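PDB 6W0P: kojibiose phosphorylase from Gut metagenome, which is a glycoside phosphorylase of glycosyl hydrolase family 65, joining an N-terminal beta-sandwich domain to a helical catalytic domain. Local coordinates for residues V108-I116 against R126-K136. Sequence-based numbering, arbitrary orientation.
Sequences VKFEDFKRI and RTFTWLTNQAK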
ATOM      1  N   VAL A 108      10.084 -34.000  29.947  1.00 41.75           N
ATOM      2  CA  VAL A 108      10.744 -35.099  30.718  1.00 41.82           C
ATOM      3  C   VAL A 108      11.888 -34.534  31.570  1.00 42.10           C
ATOM      4  O   VAL A 108      12.216 -33.356  31.429  1.00 41.01           O
ATOM      5  CB  VAL A 108      11.211 -36.235  29.785  1.00 41.33           C
ATOM      6  CG1 VAL A 108      10.044 -36.807  28.977  1.00 41.00           C
ATOM      7  CG2 VAL A 108      12.351 -35.796  28.871  1.00 40.53           C
ATOM      8  N   LYS A 109      12.440 -35.358  32.465  1.00 43.58           N
ATOM      9  CA  LYS A 109      13.657 -35.031  33.251  1.00 44.68           C
ATOM     10  C   LYS A 109      14.870 -35.525  32.450  1.00 43.05           C
ATOM     11  O   LYS A 109      14.844 -36.673  31.942  1.00 42.30           O
ATOM     12  CB  LYS A 109      13.607 -35.636  34.661  1.00 47.64           C
ATOM     13  CG  LYS A 109      12.903 -34.765  35.692  1.00 49.87           C
ATOM     14  CD  LYS A 109      11.998 -35.535  36.627  1.00 52.40           C
ATOM     15  CE  LYS A 109      10.990 -34.645  37.327  1.00 53.86           C
ATOM     16  NZ  LYS A 109      10.272 -35.386  38.394  1.00 55.35           N
ATOM     17  N   PHE A 110      15.872 -34.666  32.298  1.00 41.59           N
ATOM     18  CA  PHE A 110      17.104 -34.971  31.524  1.00 40.86           C
ATOM     19  C   PHE A 110      18.257 -34.215  32.171  1.00 39.61           C
ATOM     20  O   PHE A 110      17.986 -33.281  32.914  1.00 39.70           O
ATOM     21  CB  PHE A 110      16.900 -34.654  30.040  1.00 39.19           C
ATOM     22  CG  PHE A 110      16.692 -33.197  29.746  1.00 39.53           C
ATOM     23  CD1 PHE A 110      15.440 -32.620  29.857  1.00 39.56           C
ATOM     24  CD2 PHE A 110      17.757 -32.400  29.346  1.00 39.40           C
ATOM     25  CE1 PHE A 110      15.257 -31.272  29.583  1.00 39.70           C
ATOM     26  CE2 PHE A 110      17.577 -31.055  29.075  1.00 39.03           C
ATOM     27  CZ  PHE A 110      16.323 -30.497  29.176  1.00 39.72           C
ATOM     28  N   GLU A 111      19.494 -34.642  31.927  1.00 39.68           N
ATOM     29  CA  GLU A 111      20.707 -33.956  32.461  1.00 39.84           C
ATOM     30  C   GLU A 111      21.832 -34.097  31.421  1.00 38.67           C
ATOM     31  O   GLU A 111      21.640 -34.858  30.459  1.00 39.95           O
ATOM     32  CB  GLU A 111      21.047 -34.513  33.851  1.00 39.30           C
ATOM     33  CG  GLU A 111      21.547 -35.944  33.796  1.00 40.00           C
ATOM     34  CD  GLU A 111      21.732 -36.686  35.112  1.00 40.52           C
ATOM     35  OE1 GLU A 111      21.251 -36.199  36.168  1.00 42.08           O
ATOM     36  OE2 GLU A 111      22.358 -37.756  35.069  1.00 39.70           O
ATOM     37  N   ASP A 112      22.942 -33.382  31.602  1.00 38.61           N
ATOM     38  CA  ASP A 112      24.171 -33.477  30.765  1.00 39.05           C
ATOM     39  C   ASP A 112      23.806 -33.379  29.278  1.00 36.99           C
ATOM     40  O   ASP A 112      24.160 -34.293  28.524  1.00 36.35           O
ATOM     41  CB  ASP A 112      24.937 -34.767  31.058  1.00 40.77           C
ATOM     42  CG  ASP A 112      25.425 -34.855  32.488  1.00 42.96           C
ATOM     43  OD1 ASP A 112      25.548 -33.785  33.124  1.00 45.37           O
ATOM     44  OD2 ASP A 112      25.655 -35.994  32.964  1.00 45.69           O
ATOM     45  N   PHE A 113      23.048 -32.343  28.914  1.00 36.11           N
ATOM     46  CA  PHE A 113      22.692 -31.962  27.525  1.00 35.21           C
ATOM     47  C   PHE A 113      23.888 -31.220  26.930  1.00 35.88           C
ATOM     48  O   PHE A 113      24.445 -30.322  27.581  1.00 35.17           O
ATOM     49  CB  PHE A 113      21.453 -31.063  27.524  1.00 34.72           C
ATOM     50  CG  PHE A 113      20.981 -30.561  26.184  1.00 33.19           C
ATOM     51  CD1 PHE A 113      21.580 -29.472  25.585  1.00 32.79           C
ATOM     52  CD2 PHE A 113      19.873 -31.115  25.575  1.00 33.16           C
ATOM     53  CE1 PHE A 113      21.138 -29.001  24.362  1.00 32.54           C
ATOM     54  CE2 PHE A 113      19.431 -30.648  24.347  1.00 32.75           C
ATOM     55  CZ  PHE A 113      20.062 -29.587  23.746  1.00 32.69           C
ATOM     56  N   LYS A 114      24.267 -31.580  25.715  1.00 36.89           N
ATOM     57  CA  LYS A 114      25.336 -30.872  24.977  1.00 38.70           C
ATOM     58  C   LYS A 114      24.964 -30.940  23.497  1.00 36.57           C
ATOM     59  O   LYS A 114      24.609 -32.037  23.051  1.00 36.09           O
ATOM     60  CB  LYS A 114      26.690 -31.496  25.337  1.00 41.12           C
ATOM     61  CG  LYS A 114      27.893 -30.904  24.630  1.00 43.52           C
ATOM     62  CD  LYS A 114      29.199 -31.365  25.251  1.00 46.86           C
ATOM     63  CE  LYS A 114      30.421 -30.630  24.737  1.00 47.67           C
ATOM     64  NZ  LYS A 114      31.478 -30.528  25.780  1.00 49.92           N
ATOM     65  N   ARG A 115      24.970 -29.790  22.821  1.00 35.34           N
ATOM     66  CA  ARG A 115      24.721 -29.622  21.363  1.00 34.60           C
ATOM     67  C   ARG A 115      26.035 -29.188  20.698  1.00 33.77           C
ATOM     68  O   ARG A 115      26.652 -28.225  21.200  1.00 32.90           O
ATOM     69  CB  ARG A 115      23.647 -28.553  21.154  1.00 35.19           C
ATOM     70  CG  ARG A 115      22.882 -28.699  19.855  1.00 36.28           C
ATOM     71  CD  ARG A 115      22.183 -27.431  19.410  1.00 36.25           C
ATOM     72  NE  ARG A 115      21.172 -26.967  20.345  1.00 35.97           N
ATOM     73  CZ  ARG A 115      19.855 -26.972  20.151  1.00 35.64           C
ATOM     74  NH1 ARG A 115      19.310 -27.435  19.043  1.00 35.54           N
ATOM     75  NH2 ARG A 115      19.070 -26.492  21.092  1.00 36.34           N
ATOM     76  N   ILE A 116      26.451 -29.857  19.622  1.00 33.51           N
ATOM     77  CA  ILE A 116      27.746 -29.581  18.928  1.00 34.31           C
ATOM     78  C   ILE A 116      27.527 -29.469  17.421  1.00 33.86           C
ATOM     79  O   ILE A 116      26.953 -30.385  16.826  1.00 34.18           O
ATOM     80  CB  ILE A 116      28.789 -30.664  19.231  1.00 35.27           C
ATOM     81  CG1 ILE A 116      28.981 -30.833  20.736  1.00 36.93           C
ATOM     82  CG2 ILE A 116      30.097 -30.343  18.524  1.00 35.73           C
ATOM     83  CD1 ILE A 116      29.805 -32.041  21.127  1.00 37.87           C
ATOM     84  N   ARG A 126      23.792 -34.081  19.164  1.00 35.85           N
ATOM     85  CA  ARG A 126      23.050 -33.715  20.387  1.00 36.03           C
ATOM     86  C   ARG A 126      23.125 -34.920  21.315  1.00 36.17           C
ATOM     87  O   ARG A 126      22.783 -36.028  20.856  1.00 36.47           O
ATOM     88  CB  ARG A 126      21.633 -33.272  20.016  1.00 36.09           C
ATOM     89  CG  ARG A 126      20.994 -32.317  21.014  1.00 36.62           C
ATOM     90  CD  ARG A 126      19.708 -31.720  20.472  1.00 36.83           C
ATOM     91  NE  ARG A 126      18.935 -32.713  19.731  1.00 37.04           N
ATOM     92  CZ  ARG A 126      17.821 -33.314  20.159  1.00 37.35           C
ATOM     93  NH1 ARG A 126      17.298 -33.021  21.338  1.00 37.73           N
ATOM     94  NH2 ARG A 126      17.229 -34.217  19.391  1.00 37.91           N
ATOM     95  N   THR A 127      23.609 -34.704  22.539  1.00 35.58           N
ATOM     96  CA  THR A 127      23.739 -35.732  23.603  1.00 36.34           C
ATOM     97  C   THR A 127      22.920 -35.273  24.823  1.00 36.58           C
ATOM     98  O   THR A 127      22.885 -34.072  25.104  1.00 36.03           O
ATOM     99  CB  THR A 127      25.227 -35.971  23.896  1.00 36.96           C
ATOM    100  OG1 THR A 127      25.896 -36.357  22.686  1.00 36.42           O
ATOM    101  CG2 THR A 127      25.453 -37.018  24.961  1.00 37.40           C
ATOM    102  N   PHE A 128      22.225 -36.185  25.500  1.00 36.78           N
ATOM    103  CA  PHE A 128      21.541 -35.890  26.783  1.00 37.24           C
ATOM    104  C   PHE A 128      21.221 -37.210  27.483  1.00 37.99           C
ATOM    105  O   PHE A 128      21.192 -38.277  26.825  1.00 38.64           O
ATOM    106  CB  PHE A 128      20.309 -35.016  26.536  1.00 37.14           C
ATOM    107  CG  PHE A 128      19.389 -35.572  25.483  1.00 37.29           C
ATOM    108  CD1 PHE A 128      18.396 -36.466  25.819  1.00 37.30           C
ATOM    109  CD2 PHE A 128      19.543 -35.230  24.153  1.00 37.09           C
ATOM    110  CE1 PHE A 128      17.575 -37.006  24.845  1.00 38.37           C
ATOM    111  CE2 PHE A 128      18.722 -35.770  23.179  1.00 37.13           C
ATOM    112  CZ  PHE A 128      17.748 -36.670  23.524  1.00 37.80           C
ATOM    113  N   THR A 129      21.034 -37.157  28.800  1.00 38.30           N
ATOM    114  CA  THR A 129      20.625 -38.344  29.586  1.00 38.86           C
ATOM    115  C   THR A 129      19.164 -38.173  30.016  1.00 39.20           C
ATOM    116  O   THR A 129      18.842 -37.207  30.724  1.00 39.69           O
ATOM    117  CB  THR A 129      21.607 -38.638  30.722  1.00 38.73           C
ATOM    118  OG1 THR A 129      22.900 -38.804  30.126  1.00 38.48           O
ATOM    119  CG2 THR A 129      21.216 -39.876  31.498  1.00 38.97           C
ATOM    120  N   TRP A 130      18.323 -39.093  29.557  1.00 39.23           N
ATOM    121  CA  TRP A 130      16.874 -39.186  29.861  1.00 39.23           C
ATOM    122  C   TRP A 130      16.706 -39.931  31.184  1.00 39.97           C
ATOM    123  O   TRP A 130      17.098 -41.122  31.240  1.00 39.68           O
ATOM    124  CB  TRP A 130      16.177 -39.916  28.714  1.00 38.97           C
ATOM    125  CG  TRP A 130      14.688 -39.929  28.773  1.00 39.43           C
ATOM    126  CD1 TRP A 130      13.862 -39.145  29.528  1.00 39.95           C
ATOM    127  CD2 TRP A 130      13.841 -40.760  27.978  1.00 39.23           C
ATOM    128  NE1 TRP A 130      12.554 -39.445  29.262  1.00 39.79           N
ATOM    129  CE2 TRP A 130      12.511 -40.430  28.311  1.00 39.66           C
ATOM    130  CE3 TRP A 130      14.082 -41.746  27.018  1.00 39.41           C
ATOM    131  CZ2 TRP A 130      11.422 -41.061  27.714  1.00 40.00           C
ATOM    132  CZ3 TRP A 130      13.003 -42.380  26.438  1.00 40.11           C
ATOM    133  CH2 TRP A 130      11.693 -42.039  26.782  1.00 39.95           C
ATOM    134  N   LEU A 131      16.189 -39.244  32.206  1.00 40.94           N
ATOM    135  CA  LEU A 131      15.816 -39.842  33.509  1.00 42.37           C
ATOM    136  C   LEU A 131      14.337 -40.228  33.416  1.00 43.16           C
ATOM    137  O   LEU A 131      13.476 -39.378  33.596  1.00 41.62           O
ATOM    138  CB  LEU A 131      16.115 -38.847  34.633  1.00 43.65           C
ATOM    139  CG  LEU A 131      17.440 -38.087  34.513  1.00 44.71           C
ATOM    140  CD1 LEU A 131      17.682 -37.239  35.756  1.00 45.83           C
ATOM    141  CD2 LEU A 131      18.616 -39.026  34.283  1.00 45.42           C
ATOM    142  N   THR A 132      14.083 -41.477  33.031  1.00 45.11           N
ATOM    143  CA  THR A 132      12.738 -42.048  32.784  1.00 45.93           C
ATOM    144  C   THR A 132      12.553 -43.270  33.688  1.00 46.52           C
ATOM    145  O   THR A 132      13.250 -44.292  33.460  1.00 45.64           O
ATOM    146  CB  THR A 132      12.531 -42.385  31.301  1.00 46.54           C
ATOM    147  OG1 THR A 132      11.392 -43.254  31.224  1.00 46.45           O
ATOM    148  CG2 THR A 132      13.754 -43.004  30.651  1.00 46.22           C
ATOM    149  N   ASN A 133      11.644 -43.138  34.668  1.00 47.42           N
ATOM    150  CA  ASN A 133      11.302 -44.142  35.713  1.00 47.06           C
ATOM    151  C   ASN A 133      12.579 -44.512  36.467  1.00 46.48           C
ATOM    152  O   ASN A 133      13.109 -43.635  37.193  1.00 45.28           O
ATOM    153  CB  ASN A 133      10.528 -45.320  35.116  1.00 47.17           C
ATOM    154  CG  ASN A 133       9.150 -44.899  34.662  1.00 47.64           C
ATOM    155  OD1 ASN A 133       8.611 -43.915  35.169  1.00 49.61           O
ATOM    156  ND2 ASN A 133       8.588 -45.601  33.697  1.00 47.35           N
ATOM    157  N   GLN A 134      13.051 -45.746  36.304  1.00 47.00           N
ATOM    158  CA  GLN A 134      14.158 -46.301  37.123  1.00 49.74           C
ATOM    159  C   GLN A 134      15.457 -46.242  36.312  1.00 47.28           C
ATOM    160  O   GLN A 134      16.467 -46.677  36.834  1.00 47.64           O
ATOM    161  CB  GLN A 134      13.843 -47.738  37.570  1.00 51.41           C
ATOM    162  CG  GLN A 134      12.503 -47.896  38.290  1.00 54.14           C
ATOM    163  CD  GLN A 134      12.252 -46.815  39.317  1.00 55.56           C
ATOM    164  OE1 GLN A 134      11.343 -45.992  39.175  1.00 56.54           O
ATOM    165  NE2 GLN A 134      13.077 -46.794  40.355  1.00 57.70           N
ATOM    166  N   ALA A 135      15.389 -45.749  35.077  1.00 46.05           N
ATOM    167  CA  ALA A 135      16.459 -45.837  34.059  1.00 45.24           C
ATOM    168  C   ALA A 135      17.060 -44.456  33.817  1.00 43.78           C
ATOM    169  O   ALA A 135      16.308 -43.457  33.860  1.00 43.03           O
ATOM    170  CB  ALA A 135      15.918 -46.409  32.770  1.00 45.10           C
ATOM    171  N   LYS A 136      18.372 -44.434  33.593  1.00 42.98           N
ATOM    172  CA  LYS A 136      19.114 -43.318  32.961  1.00 43.13           C
ATOM    173  C   LYS A 136      19.578 -43.797  31.577  1.00 41.96           C
ATOM    174  O   LYS A 136      20.423 -44.741  31.522  1.00 40.26           O
ATOM    175  CB  LYS A 136      20.281 -42.888  33.854  1.00 44.66           C
ATOM    176  CG  LYS A 136      19.854 -42.442  35.236  1.00 46.51           C
ATOM    177  CD  LYS A 136      20.928 -41.715  35.983  1.00 49.04           C
ATOM    178  CE  LYS A 136      20.594 -41.627  37.461  1.00 51.47           C
ATOM    179  NZ  LYS A 136      21.461 -40.653  38.167  1.00 53.12           N
TER
HETATM  180  O   HOH W   1      24.255 -36.979  28.414  1.00 40.03           O
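Glu111 and Thr129 form a hydrogen-bonded antiparallel pair, Thr129 N to Glu111 O at 2.9 Å and nearly straight (167°). Lys114 and Thr127 form a second, but the register slips one residue in between: a beta bulge. At the bulge Asp112 O points at the partner strand, taking a CA-H...O contact from Phe128 CA; a water donates to Asp112 O (2.7 Å) and hydrogen-bonds Thr129 OG1 (2.8 Å). The Glu111 side chain crosses that of Leu131 at about a right angle, Glu111 OE1 lying 3.7 Å from Leu131 CD1. Beyond the bulge the far end of the Phe113 ring rests obliquely against the aliphatic part of Arg126, Phe113 CZ to Arg126 CD 3.9 Å. With CG anti to the backbone N (chi1 -172°), Trp130 brings its five-membered ring obliquely against Val108, whose CB is 3.5 Å from Trp130 NE1, while Lys109 O meets the indole edge in plane; Thr132 CG2 covers one face, and Glu101 accepts from NE1. Salt bridges to Glu48 and Asp47 position the Arg126 guanidinium, as Glu18 does for Arg115. The hairpin lies within the large antiparallel sheet of the N-terminal domain, strand 15-19 beside 109-118 and strand 135-145 beside 123-132.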